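Local coordinates for glyoxalase-related enzyme (Fulvimarina pelagi, PDB 3BQX), which is of unknown function but belongs to the vicinal oxygen chelate superfamily, whose members include glyoxalases, ring-cleaving dioxygenases and bleomycin resistance proteins, at residues 22-27 and 115-121; 35-39 and 50-55; 75-79 and 130-134; 95-99 and 111-115; 106-111 and 122-126. One frame throughout, in Å; residues are numbered along the deposited sequence.

Contact 1: 22-27 and 115-121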
# COMPACT_ATOMS: atom_id res chain seq x y z
N PHE A 22 -12.21 12.59 2.43
CA PHE A 22 -11.42 12.35 1.23
C PHE A 22 -11.79 11.03 0.56
O PHE A 22 -12.09 10.99 -0.63
CB PHE A 22 -9.93 12.35 1.56
CG PHE A 22 -9.04 12.11 0.36
CD1 PHE A 22 -8.81 13.13 -0.56
CD2 PHE A 22 -8.44 10.87 0.15
CE1 PHE A 22 -7.99 12.93 -1.67
CE2 PHE A 22 -7.62 10.65 -0.97
CZ PHE A 22 -7.40 11.68 -1.87
N TYR A 23 -11.77 9.94 1.32
CA TYR A 23 -12.08 8.64 0.75
C TYR A 23 -13.56 8.45 0.45
O TYR A 23 -13.91 7.78 -0.52
CB TYR A 23 -11.53 7.53 1.67
CG TYR A 23 -10.02 7.53 1.67
CD1 TYR A 23 -9.31 7.12 0.53
CD2 TYR A 23 -9.30 8.04 2.74
CE1 TYR A 23 -7.93 7.25 0.46
CE2 TYR A 23 -7.92 8.18 2.68
CZ TYR A 23 -7.24 7.79 1.54
OH TYR A 23 -5.88 7.98 1.45
N GLY A 24 -14.42 9.06 1.26
CA GLY A 24 -15.85 8.93 1.04
C GLY A 24 -16.41 9.86 -0.02
O GLY A 24 -17.03 9.40 -0.98
N GLU A 25 -16.20 11.16 0.14
CA GLU A 25 -16.71 12.14 -0.81
C GLU A 25 -15.81 12.30 -2.04
O GLU A 25 -16.29 12.66 -3.12
CB GLU A 25 -16.88 13.50 -0.13
CG GLU A 25 -17.96 13.51 0.94
CD GLU A 25 -18.08 14.85 1.64
OE1 GLU A 25 -18.26 15.87 0.93
OE2 GLU A 25 -18.00 14.89 2.88
N GLY A 26 -14.52 12.03 -1.87
CA GLY A 26 -13.60 12.14 -2.98
C GLY A 26 -13.60 10.90 -3.85
O GLY A 26 -13.93 10.96 -5.03
N PHE A 27 -13.24 9.76 -3.27
CA PHE A 27 -13.21 8.51 -4.03
C PHE A 27 -14.57 7.83 -4.16
O PHE A 27 -14.78 7.02 -5.07
CB PHE A 27 -12.24 7.51 -3.39
CG PHE A 27 -10.83 7.57 -3.94
CD1 PHE A 27 -9.77 7.90 -3.11
CD2 PHE A 27 -10.58 7.27 -5.27
CE1 PHE A 27 -8.46 7.93 -3.60
CE2 PHE A 27 -9.28 7.29 -5.78
CZ PHE A 27 -8.22 7.62 -4.94
N ASP A 115 -3.75 12.72 -0.16
CA ASP A 115 -4.88 12.79 0.75
C ASP A 115 -4.57 13.84 1.82
O ASP A 115 -3.48 14.41 1.83
CB ASP A 115 -5.23 11.38 1.31
CG ASP A 115 -4.32 10.90 2.44
OD1 ASP A 115 -3.39 11.60 2.88
OD2 ASP A 115 -4.57 9.76 2.90
N PRO A 116 -5.53 14.13 2.72
CA PRO A 116 -5.31 15.14 3.77
C PRO A 116 -4.06 14.98 4.62
O PRO A 116 -3.56 15.96 5.18
CB PRO A 116 -6.58 15.04 4.61
CG PRO A 116 -7.61 14.64 3.63
CD PRO A 116 -6.89 13.58 2.81
N ASP A 117 -3.57 13.76 4.73
CA ASP A 117 -2.39 13.49 5.55
C ASP A 117 -1.11 13.42 4.74
O ASP A 117 -0.05 13.11 5.28
CB ASP A 117 -2.62 12.19 6.33
CG ASP A 117 -3.76 12.31 7.32
OD1 ASP A 117 -3.53 12.83 8.43
OD2 ASP A 117 -4.89 11.90 6.98
N GLY A 118 -1.20 13.71 3.45
CA GLY A 118 -0.03 13.70 2.60
C GLY A 118 0.25 12.43 1.83
O GLY A 118 1.19 12.38 1.04
N HIS A 119 -0.55 11.39 2.05
CA HIS A 119 -0.32 10.14 1.32
C HIS A 119 -0.64 10.35 -0.15
O HIS A 119 -1.74 10.75 -0.51
CB HIS A 119 -1.17 9.02 1.91
CG HIS A 119 -0.87 8.75 3.35
ND1 HIS A 119 0.37 8.32 3.78
CD2 HIS A 119 -1.64 8.88 4.45
CE1 HIS A 119 0.35 8.20 5.10
NE2 HIS A 119 -0.86 8.53 5.53
N ILE A 120 0.34 10.07 -1.00
CA ILE A 120 0.22 10.26 -2.43
C ILE A 120 -0.59 9.24 -3.21
O ILE A 120 -0.36 8.03 -3.11
CB ILE A 120 1.62 10.35 -3.07
CG1 ILE A 120 2.41 11.49 -2.43
CG2 ILE A 120 1.50 10.55 -4.57
CD1 ILE A 120 3.87 11.56 -2.87
N TRP A 121 -1.53 9.73 -4.00
CA TRP A 121 -2.34 8.88 -4.85
C TRP A 121 -2.11 9.23 -6.30
O TRP A 121 -2.09 10.40 -6.68
CB TRP A 121 -3.84 9.06 -4.56
CG TRP A 121 -4.31 8.32 -3.37
CD1 TRP A 121 -4.34 8.76 -2.09
CD2 TRP A 121 -4.80 6.97 -3.35
NE1 TRP A 121 -4.81 7.77 -1.25
CE2 TRP A 121 -5.10 6.66 -2.00
CE3 TRP A 121 -5.01 5.99 -4.33
CZ2 TRP A 121 -5.60 5.42 -1.61
CZ3 TRP A 121 -5.50 4.75 -3.94
CH2 TRP A 121 -5.79 4.48 -2.59
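Tyr-23 and Asp-115 meet because of how each leaves its backbone. The tyrosine CG stands opposite the carbonyl carbon (chi1 -68°), carrying the ring out to 115-121, while the Asp-115 CG sits between backbone N and carbonyl carbon (chi1 79°), which turns the carboxylate to meet it. Tyr-23 OH donates to Asp-115 OD2 at 2.6 Å, on the anti side and slightly out of the carboxylate plane. The same hydroxyl accepts from Trp-121 NE1 at 2.9 Å, lying close to the indole plane, so one buried oxygen is held in both roles. Asp-115 OD1 is fixed separately: the backbone N of Asp-117 (2.8 Å) and that of His-119 (3.0 Å) reach it from opposite faces, the first closing an Asx turn within the type I turn 115-118. In this glyoxalase-type fold, that turn links strands 109-114 and 120-125, and the last turn of helix 16-26 docks against it. An aromatic cluster of Phe-22, Tyr-23, Phe-27 and Trp-121 surrounds these bonds. Asp-115 CB lies over one face of the Phe-22 ring, 3.7 Å from its centroid, a CH-pi contact, and Pro-116 CD rests on Phe-22 CB at 3.5 Å. Phe-27 turns its edge to the face of the Trp-121 six-membered ring, the planes at 63°. Leu-90 of helix 83-92 packs on Phe-22 and Phe-27, and Val-6 of the second subunit on Trp-121.

Contact 2: 35-39 and 50-55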
# COMPACT_ATOMS: atom_id res chain seq x y z
N ASN A 35 -14.51 3.01 13.85
CA ASN A 35 -14.62 3.31 15.27
C ASN A 35 -13.82 4.60 15.46
O ASN A 35 -13.23 5.11 14.50
CB ASN A 35 -14.14 2.16 16.17
CG ASN A 35 -12.65 1.91 16.08
OD1 ASN A 35 -11.87 2.78 15.72
ND2 ASN A 35 -12.24 0.70 16.46
N PRO A 36 -13.80 5.17 16.67
CA PRO A 36 -13.05 6.42 16.87
C PRO A 36 -11.57 6.48 16.50
O PRO A 36 -11.00 7.57 16.42
CB PRO A 36 -13.28 6.71 18.35
CG PRO A 36 -14.66 6.18 18.57
CD PRO A 36 -14.61 4.85 17.86
N GLU A 37 -10.93 5.33 16.27
CA GLU A 37 -9.51 5.36 15.92
C GLU A 37 -9.12 4.76 14.58
O GLU A 37 -8.01 5.00 14.10
CB GLU A 37 -8.68 4.69 17.02
CG GLU A 37 -8.82 3.18 17.09
CD GLU A 37 -7.96 2.56 18.19
OE1 GLU A 37 -8.23 2.85 19.37
OE2 GLU A 37 -7.02 1.80 17.86
N ILE A 38 -10.01 4.00 13.94
CA ILE A 38 -9.65 3.38 12.68
C ILE A 38 -10.83 3.19 11.74
O ILE A 38 -11.98 3.06 12.18
CB ILE A 38 -8.97 2.00 12.94
CG1 ILE A 38 -8.22 1.50 11.71
CG2 ILE A 38 -10.02 0.99 13.37
CD1 ILE A 38 -7.29 0.32 12.01
N ILE A 39 -10.54 3.18 10.44
CA ILE A 39 -11.55 2.94 9.42
C ILE A 39 -10.99 1.91 8.45
O ILE A 39 -9.83 2.00 8.05
CB ILE A 39 -11.91 4.22 8.64
CG1 ILE A 39 -12.54 5.24 9.58
CG2 ILE A 39 -12.87 3.88 7.50
CD1 ILE A 39 -12.85 6.58 8.93
N THR A 50 -7.19 3.25 7.63
CA THR A 50 -6.69 4.59 7.97
C THR A 50 -6.80 4.61 9.50
O THR A 50 -7.90 4.66 10.06
CB THR A 50 -7.52 5.71 7.32
OG1 THR A 50 -8.90 5.60 7.71
CG2 THR A 50 -7.43 5.61 5.81
N TRP A 51 -5.65 4.55 10.15
CA TRP A 51 -5.53 4.47 11.61
C TRP A 51 -4.86 5.72 12.17
O TRP A 51 -3.88 6.19 11.61
CB TRP A 51 -4.67 3.24 11.91
CG TRP A 51 -4.78 2.63 13.25
CD1 TRP A 51 -5.69 2.93 14.23
CD2 TRP A 51 -4.02 1.52 13.73
NE1 TRP A 51 -5.54 2.06 15.29
CE2 TRP A 51 -4.52 1.19 15.01
CE3 TRP A 51 -2.95 0.78 13.21
CZ2 TRP A 51 -4.00 0.15 15.77
CZ3 TRP A 51 -2.44 -0.27 13.97
CH2 TRP A 51 -2.96 -0.57 15.23
N LEU A 52 -5.37 6.25 13.28
CA LEU A 52 -4.74 7.42 13.89
C LEU A 52 -3.27 7.07 14.13
O LEU A 52 -2.97 6.00 14.67
CB LEU A 52 -5.41 7.78 15.21
CG LEU A 52 -6.82 8.36 15.09
CD1 LEU A 52 -7.39 8.62 16.48
CD2 LEU A 52 -6.78 9.65 14.28
N VAL A 53 -2.37 7.96 13.74
CA VAL A 53 -0.94 7.73 13.87
C VAL A 53 -0.47 7.29 15.26
O VAL A 53 0.37 6.40 15.37
CB VAL A 53 -0.13 8.98 13.47
CG1 VAL A 53 1.36 8.64 13.40
CG2 VAL A 53 -0.61 9.50 12.14
N GLN A 54 -1.00 7.90 16.31
CA GLN A 54 -0.59 7.53 17.67
C GLN A 54 -0.80 6.03 17.90
O GLN A 54 0.05 5.37 18.49
CB GLN A 54 -1.40 8.29 18.73
CG GLN A 54 -1.61 9.77 18.49
CD GLN A 54 -2.89 10.05 17.72
OE1 GLN A 54 -2.93 9.96 16.49
NE2 GLN A 54 -3.96 10.37 18.44
N ASN A 55 -1.93 5.52 17.44
CA ASN A 55 -2.27 4.12 17.60
C ASN A 55 -1.39 3.21 16.75
O ASN A 55 -0.98 2.14 17.20
CB ASN A 55 -3.75 3.90 17.26
CG ASN A 55 -4.68 4.59 18.24
OD1 ASN A 55 -4.83 4.15 19.38
ND2 ASN A 55 -5.30 5.68 17.81
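The indole of Trp-51 is sandwiched between two aliphatic groups: Ile-38 CD1 lies over one face, 3.7 Å from the centroid of the five-membered ring, and Asn-55 CB covers the opposite face toward the rim. Two oxygens of Glu-37 line the edge. The backbone O sits in the ring plane 3.1 Å from Trp-51 CD1, and the carboxylate oxygen OE2 accepts the N-H of Trp-51 NE1 at 3.0 Å. That bond is nearly straight (171°) and lies in the indole plane, though it reaches OE2 on the anti side and somewhat out of the carboxylate plane. Glu-37 arrives there because its CG is placed between backbone N and carbonyl carbon (chi1 72°) and the chain then runs extended beside the tryptophan. Its carboxylate also stacks on the Asn-55 amide, the planes 26° apart and Glu-37 OE2 3.6 Å from Asn-55 OD1.

These groups decorate one end of the antiparallel hairpin 38-42/47-52. Ile-38 and Trp-51 form a non-hydrogen-bonded pair, while Ile-39 and Thr-50 exchange two backbone bonds and send their side chains to the other face, against helix 16-26. Leu-52, the N-cap residue of helix 53-60, donates its N-H to Glu-37 O at 3.0 Å. Before the strand, Asn-35 OD1 accepts from Glu-37 N, an Asx turn, and from Ile-38 N, completing an Asx motif, the two coming from opposite faces.

With both faces covered, the near-straight bond from NE1 to the carboxylate would hold the indole against rotation, and the negative charge of Glu-37 probably strengthens it.

Contact 3: 75-79 and 130-134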
# COMPACT_ATOMS: atom_id res chain seq x y z
N HIS A 75 -4.63 4.34 -8.43
CA HIS A 75 -5.99 3.90 -8.69
C HIS A 75 -6.10 4.02 -10.20
O HIS A 75 -5.93 5.11 -10.76
CB HIS A 75 -7.02 4.83 -8.02
CG HIS A 75 -8.44 4.47 -8.34
ND1 HIS A 75 -9.16 5.06 -9.35
CD2 HIS A 75 -9.26 3.53 -7.80
CE1 HIS A 75 -10.36 4.51 -9.43
NE2 HIS A 75 -10.44 3.57 -8.50
N ASN A 76 -6.36 2.90 -10.88
CA ASN A 76 -6.47 2.88 -12.33
C ASN A 76 -7.92 2.92 -12.81
O ASN A 76 -8.77 2.17 -12.33
CB ASN A 76 -5.77 1.64 -12.89
CG ASN A 76 -4.26 1.76 -12.86
OD1 ASN A 76 -3.70 2.60 -12.14
ND2 ASN A 76 -3.58 0.92 -13.64
N VAL A 77 -8.19 3.81 -13.76
CA VAL A 77 -9.54 3.98 -14.30
C VAL A 77 -9.73 3.27 -15.64
O VAL A 77 -8.75 2.93 -16.30
CB VAL A 77 -9.87 5.48 -14.45
CG1 VAL A 77 -9.74 6.16 -13.09
CG2 VAL A 77 -8.93 6.12 -15.46
N ARG A 78 -10.98 3.08 -16.04
CA ARG A 78 -11.29 2.37 -17.28
C ARG A 78 -11.30 3.20 -18.57
O ARG A 78 -11.47 2.64 -19.65
CB ARG A 78 -12.62 1.63 -17.13
CG ARG A 78 -12.60 0.54 -16.06
CD ARG A 78 -13.91 -0.24 -16.04
NE ARG A 78 -13.96 -1.23 -14.96
CZ ARG A 78 -13.27 -2.37 -14.95
NH1 ARG A 78 -12.48 -2.68 -15.97
NH2 ARG A 78 -13.39 -3.20 -13.93
N ALA A 79 -11.11 4.50 -18.47
CA ALA A 79 -11.08 5.36 -19.65
C ALA A 79 -10.31 6.64 -19.36
O ALA A 79 -10.36 7.16 -18.24
CB ALA A 79 -12.51 5.69 -20.09
N PRO A 130 -4.82 -5.07 -17.64
CA PRO A 130 -6.23 -5.43 -17.50
C PRO A 130 -6.81 -5.19 -16.10
O PRO A 130 -6.14 -5.42 -15.09
CB PRO A 130 -6.24 -6.92 -17.86
CG PRO A 130 -5.11 -7.04 -18.82
CD PRO A 130 -4.04 -6.20 -18.17
N ILE A 131 -8.05 -4.70 -16.05
CA ILE A 131 -8.75 -4.46 -14.80
C ILE A 131 -9.96 -5.40 -14.82
O ILE A 131 -10.86 -5.24 -15.66
CB ILE A 131 -9.25 -3.00 -14.69
CG1 ILE A 131 -8.08 -2.02 -14.80
CG2 ILE A 131 -9.98 -2.80 -13.37
CD1 ILE A 131 -8.49 -0.55 -14.73
N GLY A 132 -9.97 -6.37 -13.92
CA GLY A 132 -11.04 -7.35 -13.86
C GLY A 132 -12.40 -6.84 -13.40
O GLY A 132 -12.55 -5.69 -12.99
N ALA A 133 -13.39 -7.73 -13.45
CA ALA A 133 -14.75 -7.41 -13.05
C ALA A 133 -14.84 -6.74 -11.69
O ALA A 133 -15.59 -5.78 -11.51
CB ALA A 133 -15.61 -8.68 -13.07
N ASP A 134 -14.08 -7.24 -10.72
CA ASP A 134 -14.09 -6.64 -9.39
C ASP A 134 -12.74 -6.07 -9.01
O ASP A 134 -12.17 -6.42 -7.97
CB ASP A 134 -14.54 -7.66 -8.34
CG ASP A 134 -16.05 -7.83 -8.30
OD1 ASP A 134 -16.63 -8.28 -9.31
OD2 ASP A 134 -16.65 -7.51 -7.25
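Arg-78 and Ile-131 cross at a slant, with Ile-131 CG2 over one face of the guanidinium while the N-H groups reach past to the main chain. The arginine runs extended from CG to NE, and the last torsion (chi4 -73°) then swings the flat group into line with two successive carbonyls. NH1 donates to Ile-131 O at 3.0 Å in an almost straight bond (172°), and NH2 to Gly-132 O at 2.8 Å along a more bent path (146°). Both oxygens lie in the guanidinium plane, at its edge, yet each donor stands above the plane of the carbonyl it meets. The methyl branch of Ile-131 comes close, with CG2 3.5 Å from Arg-78 NH2. A cation is in this way fastened through neutral backbone acceptors, with the CG2 methyl over one face, at a partly buried place, Arg-78 itself being exposed.

The other branch of Ile-131 goes further inward. Its CD1 touches the backbone of the opposite segment, 3.6 Å from Asn-76 O and 3.8 Å from Val-77 O, and it also meets Asn-76 CB at 3.9 Å. Ile-131 therefore bridges the guanidinium and the backbone of Asn-76 and Val-77.

Structurally, the contact pins strand 131-132 near the C-terminus, which pairs with 135-137 in a small antiparallel sheet, to the chain at 76-78 that follows on from strand 71-76, an outermost strand of a four-stranded sheet. Strand 120-125 lies beside 71-76, and Val-77 packs on Val-83 and Leu-86 of helix 83-92. Gln-5 of the second subunit bonds Asn-76 N and packs on Ile-131.

Contact 4: 95-99 and 111-115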
# COMPACT_ATOMS: atom_id res chain seq x y z
N GLY A 95 -8.27 16.94 -1.02
CA GLY A 95 -7.01 16.50 -1.58
C GLY A 95 -6.12 17.64 -2.04
O GLY A 95 -6.61 18.73 -2.35
N GLN A 96 -4.81 17.40 -2.08
CA GLN A 96 -3.85 18.40 -2.53
C GLN A 96 -3.31 17.98 -3.89
O GLN A 96 -2.69 16.93 -4.03
CB GLN A 96 -2.70 18.53 -1.53
CG GLN A 96 -1.53 19.42 -2.00
CD GLN A 96 -1.96 20.83 -2.40
OE1 GLN A 96 -2.70 21.49 -1.68
NE2 GLN A 96 -1.48 21.29 -3.55
N LEU A 97 -3.58 18.80 -4.90
CA LEU A 97 -3.13 18.53 -6.25
C LEU A 97 -1.60 18.64 -6.31
O LEU A 97 -1.03 19.68 -5.97
CB LEU A 97 -3.76 19.54 -7.22
CG LEU A 97 -3.40 19.43 -8.71
CD1 LEU A 97 -3.73 18.05 -9.24
CD2 LEU A 97 -4.17 20.50 -9.48
N LEU A 98 -0.96 17.56 -6.73
CA LEU A 98 0.50 17.53 -6.84
C LEU A 98 0.96 17.60 -8.28
O LEU A 98 1.97 18.22 -8.60
CB LEU A 98 1.06 16.26 -6.17
CG LEU A 98 0.87 16.13 -4.66
CD1 LEU A 98 1.42 14.78 -4.19
CD2 LEU A 98 1.58 17.27 -3.95
N ARG A 99 0.21 16.95 -9.17
CA ARG A 99 0.56 16.96 -10.58
C ARG A 99 -0.66 16.80 -11.47
O ARG A 99 -1.33 15.77 -11.43
CB ARG A 99 1.57 15.85 -10.90
CG ARG A 99 1.93 15.77 -12.37
CD ARG A 99 3.13 14.89 -12.63
NE ARG A 99 3.59 15.04 -14.01
CZ ARG A 99 4.86 14.97 -14.39
NH1 ARG A 99 5.82 14.75 -13.50
NH2 ARG A 99 5.18 15.15 -15.66
N GLY A 111 -2.11 11.55 -13.15
CA GLY A 111 -1.85 12.72 -12.33
C GLY A 111 -1.69 12.28 -10.88
O GLY A 111 -1.86 11.09 -10.58
N TYR A 112 -1.36 13.21 -9.99
CA TYR A 112 -1.17 12.88 -8.58
C TYR A 112 -1.93 13.82 -7.65
O TYR A 112 -1.97 15.04 -7.88
CB TYR A 112 0.31 12.91 -8.22
CG TYR A 112 1.14 11.76 -8.74
CD1 TYR A 112 1.21 10.55 -8.05
CD2 TYR A 112 1.90 11.89 -9.91
CE1 TYR A 112 2.02 9.51 -8.49
CE2 TYR A 112 2.71 10.86 -10.36
CZ TYR A 112 2.77 9.67 -9.65
OH TYR A 112 3.60 8.65 -10.06
N VAL A 113 -2.52 13.26 -6.61
CA VAL A 113 -3.25 14.02 -5.61
C VAL A 113 -2.99 13.35 -4.27
O VAL A 113 -3.10 12.13 -4.16
CB VAL A 113 -4.78 14.00 -5.87
CG1 VAL A 113 -5.51 14.73 -4.75
CG2 VAL A 113 -5.09 14.65 -7.21
N ALA A 114 -2.62 14.13 -3.26
CA ALA A 114 -2.36 13.55 -1.96
C ALA A 114 -3.57 13.68 -1.06
O ALA A 114 -4.35 14.64 -1.17
CB ALA A 114 -1.17 14.24 -1.32
N ASP A 115 -3.75 12.72 -0.16
CA ASP A 115 -4.88 12.79 0.75
C ASP A 115 -4.57 13.84 1.82
O ASP A 115 -3.48 14.41 1.83
CB ASP A 115 -5.23 11.38 1.31
CG ASP A 115 -4.32 10.90 2.44
OD1 ASP A 115 -3.39 11.60 2.88
OD2 ASP A 115 -4.57 9.76 2.90
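Strands 96-98 and 111-114 pair antiparallel, their short axes at 146°, up to a classic beta bulge where Leu-98 and Arg-99 both face Tyr-112 and Tyr-112 O takes two N-H groups from the same face of its plane, from Leu-98 N at 2.9 Å and Arg-99 N at 3.2 Å.

At the bulge Leu-98 points its CB toward the opposing strand. With its CG opposite the carbonyl carbon (chi1 -65°), Leu-98 lays CD1 on Ala-114 CB at 3.9 Å, and its CB touches Tyr-112 CB at 4.0 Å. Arg-99 contributes the root of its side chain: CB approaches the edge of the tyrosine ring, 4.1 Å from Tyr-112 CD2, before the extended chain carries the guanidinium away to a salt bridge with Asp-102. On the other face Leu-97 CD1 meets Val-113 CG2 at 4.2 Å and rests against Tyr-112 O at 3.7 Å. Val-113 also sends CG1 to Gly-95 CA, 3.9 Å away. Tyr-112 N returns a bond to Arg-99 O, and on the Gly-95 side of the bulge Gln-96 and Ala-114 form a hydrogen-bonded pair.

In this hairpin 96-102 is an outermost strand of the four-stranded sheet, and 109-114 lies between it and 120-125. Its two faces have different neighbours. Leu-97 and Val-113 pack on Met-87 of helix 83-92, whereas Leu-98, Arg-99 and Tyr-112 meet Val-60 of the second subunit. Tyr-112 OH hydrogen-bonds Asp-59 of that subunit, and its ring touches Ile-120 and Glu-122 of strand 120-125.

Contact 5: 106-111 and 122-126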
# COMPACT_ATOMS: atom_id res chain seq x y z
N HIS A 106 5.60 5.97 -20.09
CA HIS A 106 5.05 4.66 -20.43
C HIS A 106 3.66 4.73 -21.06
O HIS A 106 2.93 3.73 -21.09
CB HIS A 106 5.03 3.75 -19.20
CG HIS A 106 4.30 4.32 -18.02
ND1 HIS A 106 2.92 4.40 -17.96
CD2 HIS A 106 4.76 4.85 -16.86
CE1 HIS A 106 2.57 4.94 -16.81
NE2 HIS A 106 3.66 5.23 -16.13
N GLY A 107 3.30 5.90 -21.57
CA GLY A 107 2.00 6.07 -22.20
C GLY A 107 0.83 6.21 -21.26
O GLY A 107 0.96 6.06 -20.04
N GLY A 108 -0.34 6.50 -21.82
CA GLY A 108 -1.54 6.66 -21.02
C GLY A 108 -1.68 8.07 -20.49
O GLY A 108 -1.21 9.02 -21.12
N LEU A 109 -2.33 8.21 -19.35
CA LEU A 109 -2.54 9.52 -18.73
C LEU A 109 -2.59 9.35 -17.22
O LEU A 109 -3.26 8.45 -16.72
CB LEU A 109 -3.86 10.13 -19.22
CG LEU A 109 -4.23 11.51 -18.69
CD1 LEU A 109 -3.26 12.55 -19.22
CD2 LEU A 109 -5.66 11.86 -19.10
N ARG A 110 -1.86 10.19 -16.49
CA ARG A 110 -1.87 10.08 -15.03
C ARG A 110 -1.52 11.37 -14.32
O ARG A 110 -0.74 12.19 -14.83
CB ARG A 110 -0.93 8.96 -14.57
CG ARG A 110 0.56 9.20 -14.84
CD ARG A 110 1.23 10.00 -13.72
NE ARG A 110 2.61 10.33 -14.06
CZ ARG A 110 2.97 11.25 -14.95
NH1 ARG A 110 2.04 11.94 -15.60
NH2 ARG A 110 4.25 11.46 -15.21
N GLY A 111 -2.11 11.55 -13.15
CA GLY A 111 -1.85 12.72 -12.33
C GLY A 111 -1.69 12.28 -10.88
O GLY A 111 -1.86 11.09 -10.58
N GLU A 122 -1.91 8.21 -7.13
CA GLU A 122 -1.77 8.42 -8.55
C GLU A 122 -3.11 8.00 -9.16
O GLU A 122 -3.63 6.94 -8.82
CB GLU A 122 -0.67 7.54 -9.15
CG GLU A 122 -0.66 7.58 -10.69
CD GLU A 122 0.39 6.69 -11.30
OE1 GLU A 122 0.84 5.75 -10.61
OE2 GLU A 122 0.76 6.91 -12.47
N ILE A 123 -3.68 8.86 -9.99
CA ILE A 123 -4.93 8.52 -10.67
C ILE A 123 -4.44 8.31 -12.09
O ILE A 123 -3.93 9.23 -12.73
CB ILE A 123 -5.96 9.66 -10.62
CG1 ILE A 123 -6.25 10.02 -9.15
CG2 ILE A 123 -7.23 9.23 -11.32
CD1 ILE A 123 -6.69 8.85 -8.29
N ALA A 124 -4.59 7.09 -12.59
CA ALA A 124 -4.06 6.78 -13.90
C ALA A 124 -4.93 5.96 -14.83
O ALA A 124 -5.77 5.17 -14.39
CB ALA A 124 -2.72 6.06 -13.74
N PHE A 125 -4.71 6.17 -16.12
CA PHE A 125 -5.37 5.41 -17.16
C PHE A 125 -4.22 4.67 -17.85
O PHE A 125 -3.37 5.30 -18.48
CB PHE A 125 -6.07 6.31 -18.17
CG PHE A 125 -6.54 5.59 -19.41
CD1 PHE A 125 -7.45 4.55 -19.31
CD2 PHE A 125 -6.03 5.93 -20.66
CE1 PHE A 125 -7.85 3.84 -20.45
CE2 PHE A 125 -6.42 5.23 -21.80
CZ PHE A 125 -7.33 4.19 -21.70
N ASN A 126 -4.16 3.36 -17.68
CA ASN A 126 -3.12 2.54 -18.30
C ASN A 126 -3.84 1.36 -18.94
O ASN A 126 -4.06 0.33 -18.31
CB ASN A 126 -2.13 2.03 -17.25
CG ASN A 126 -0.92 1.37 -17.87
OD1 ASN A 126 -1.03 0.71 -18.91
ND2 ASN A 126 0.23 1.53 -17.24
O HOH W 1 3.34 6.50 -13.09
O HOH W 2 -0.25 2.71 -21.00
O HOH W 3 -0.75 5.75 -17.22
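Phe-125 O is gripped by Leu-109 N at 3.2 Å and by a water at 2.9 Å, which also bonds weakly to Gly-107 O; Gly-108 CA adds a CA-H...O contact. This carbonyl lies at the open end of the antiparallel hairpin 109-114/120-125, two central strands of a four-stranded sheet in the glyoxalase fold. Leu-109 pairs with Phe-125 and Gly-111 with Ile-123 through two backbone bonds each, and between them Arg-110 and Ala-124 form a non-hydrogen-bonded pair, CB to CB 3.5 Å.

Glu-122 OE2 meets the carbon stem of Arg-110 and not its guanidinium. The arginine bends at its second torsion (chi2 86°), and OE2 lies 3.3 Å from Arg-110 CG; at 4.2 Å from Glu-122 OE2, Arg-110 NE is too far for a salt bridge, though some longer-range attraction is likely. The guanidinium instead pairs with Asp-102 and with Asp-59 of the second subunit. Glu-122 OE2 accepts from another water at 2.7 Å, which bonds weakly to His-106 NE2. The other ring nitrogen, His-106 ND1, is buried without a polar partner in the model, lying 4.0 Å from Asn-126 ND2.

Overall arrangement
Contacts 1, 3, 4 and 5 all reach one four-stranded sheet. Contacts 1 and 4 share Asp-115, with centres 9 Å apart, and contacts 4 and 5 share Gly-111, with centres 13 Å apart. Contact 3 joins contact 5 through probable backbone bonds from His-75 to Glu-122 and from Val-77 to Ala-124. Contact 2 belongs to the other four-stranded sheet, its centre about 31 Å from that of contact 5. It meets the rest through contact 1, where Tyr-23 CE2 touches Thr-50 CG2 at 4.1 Å. No ligand or metal marks an active site among these residues, but all five contacts reach the second subunit.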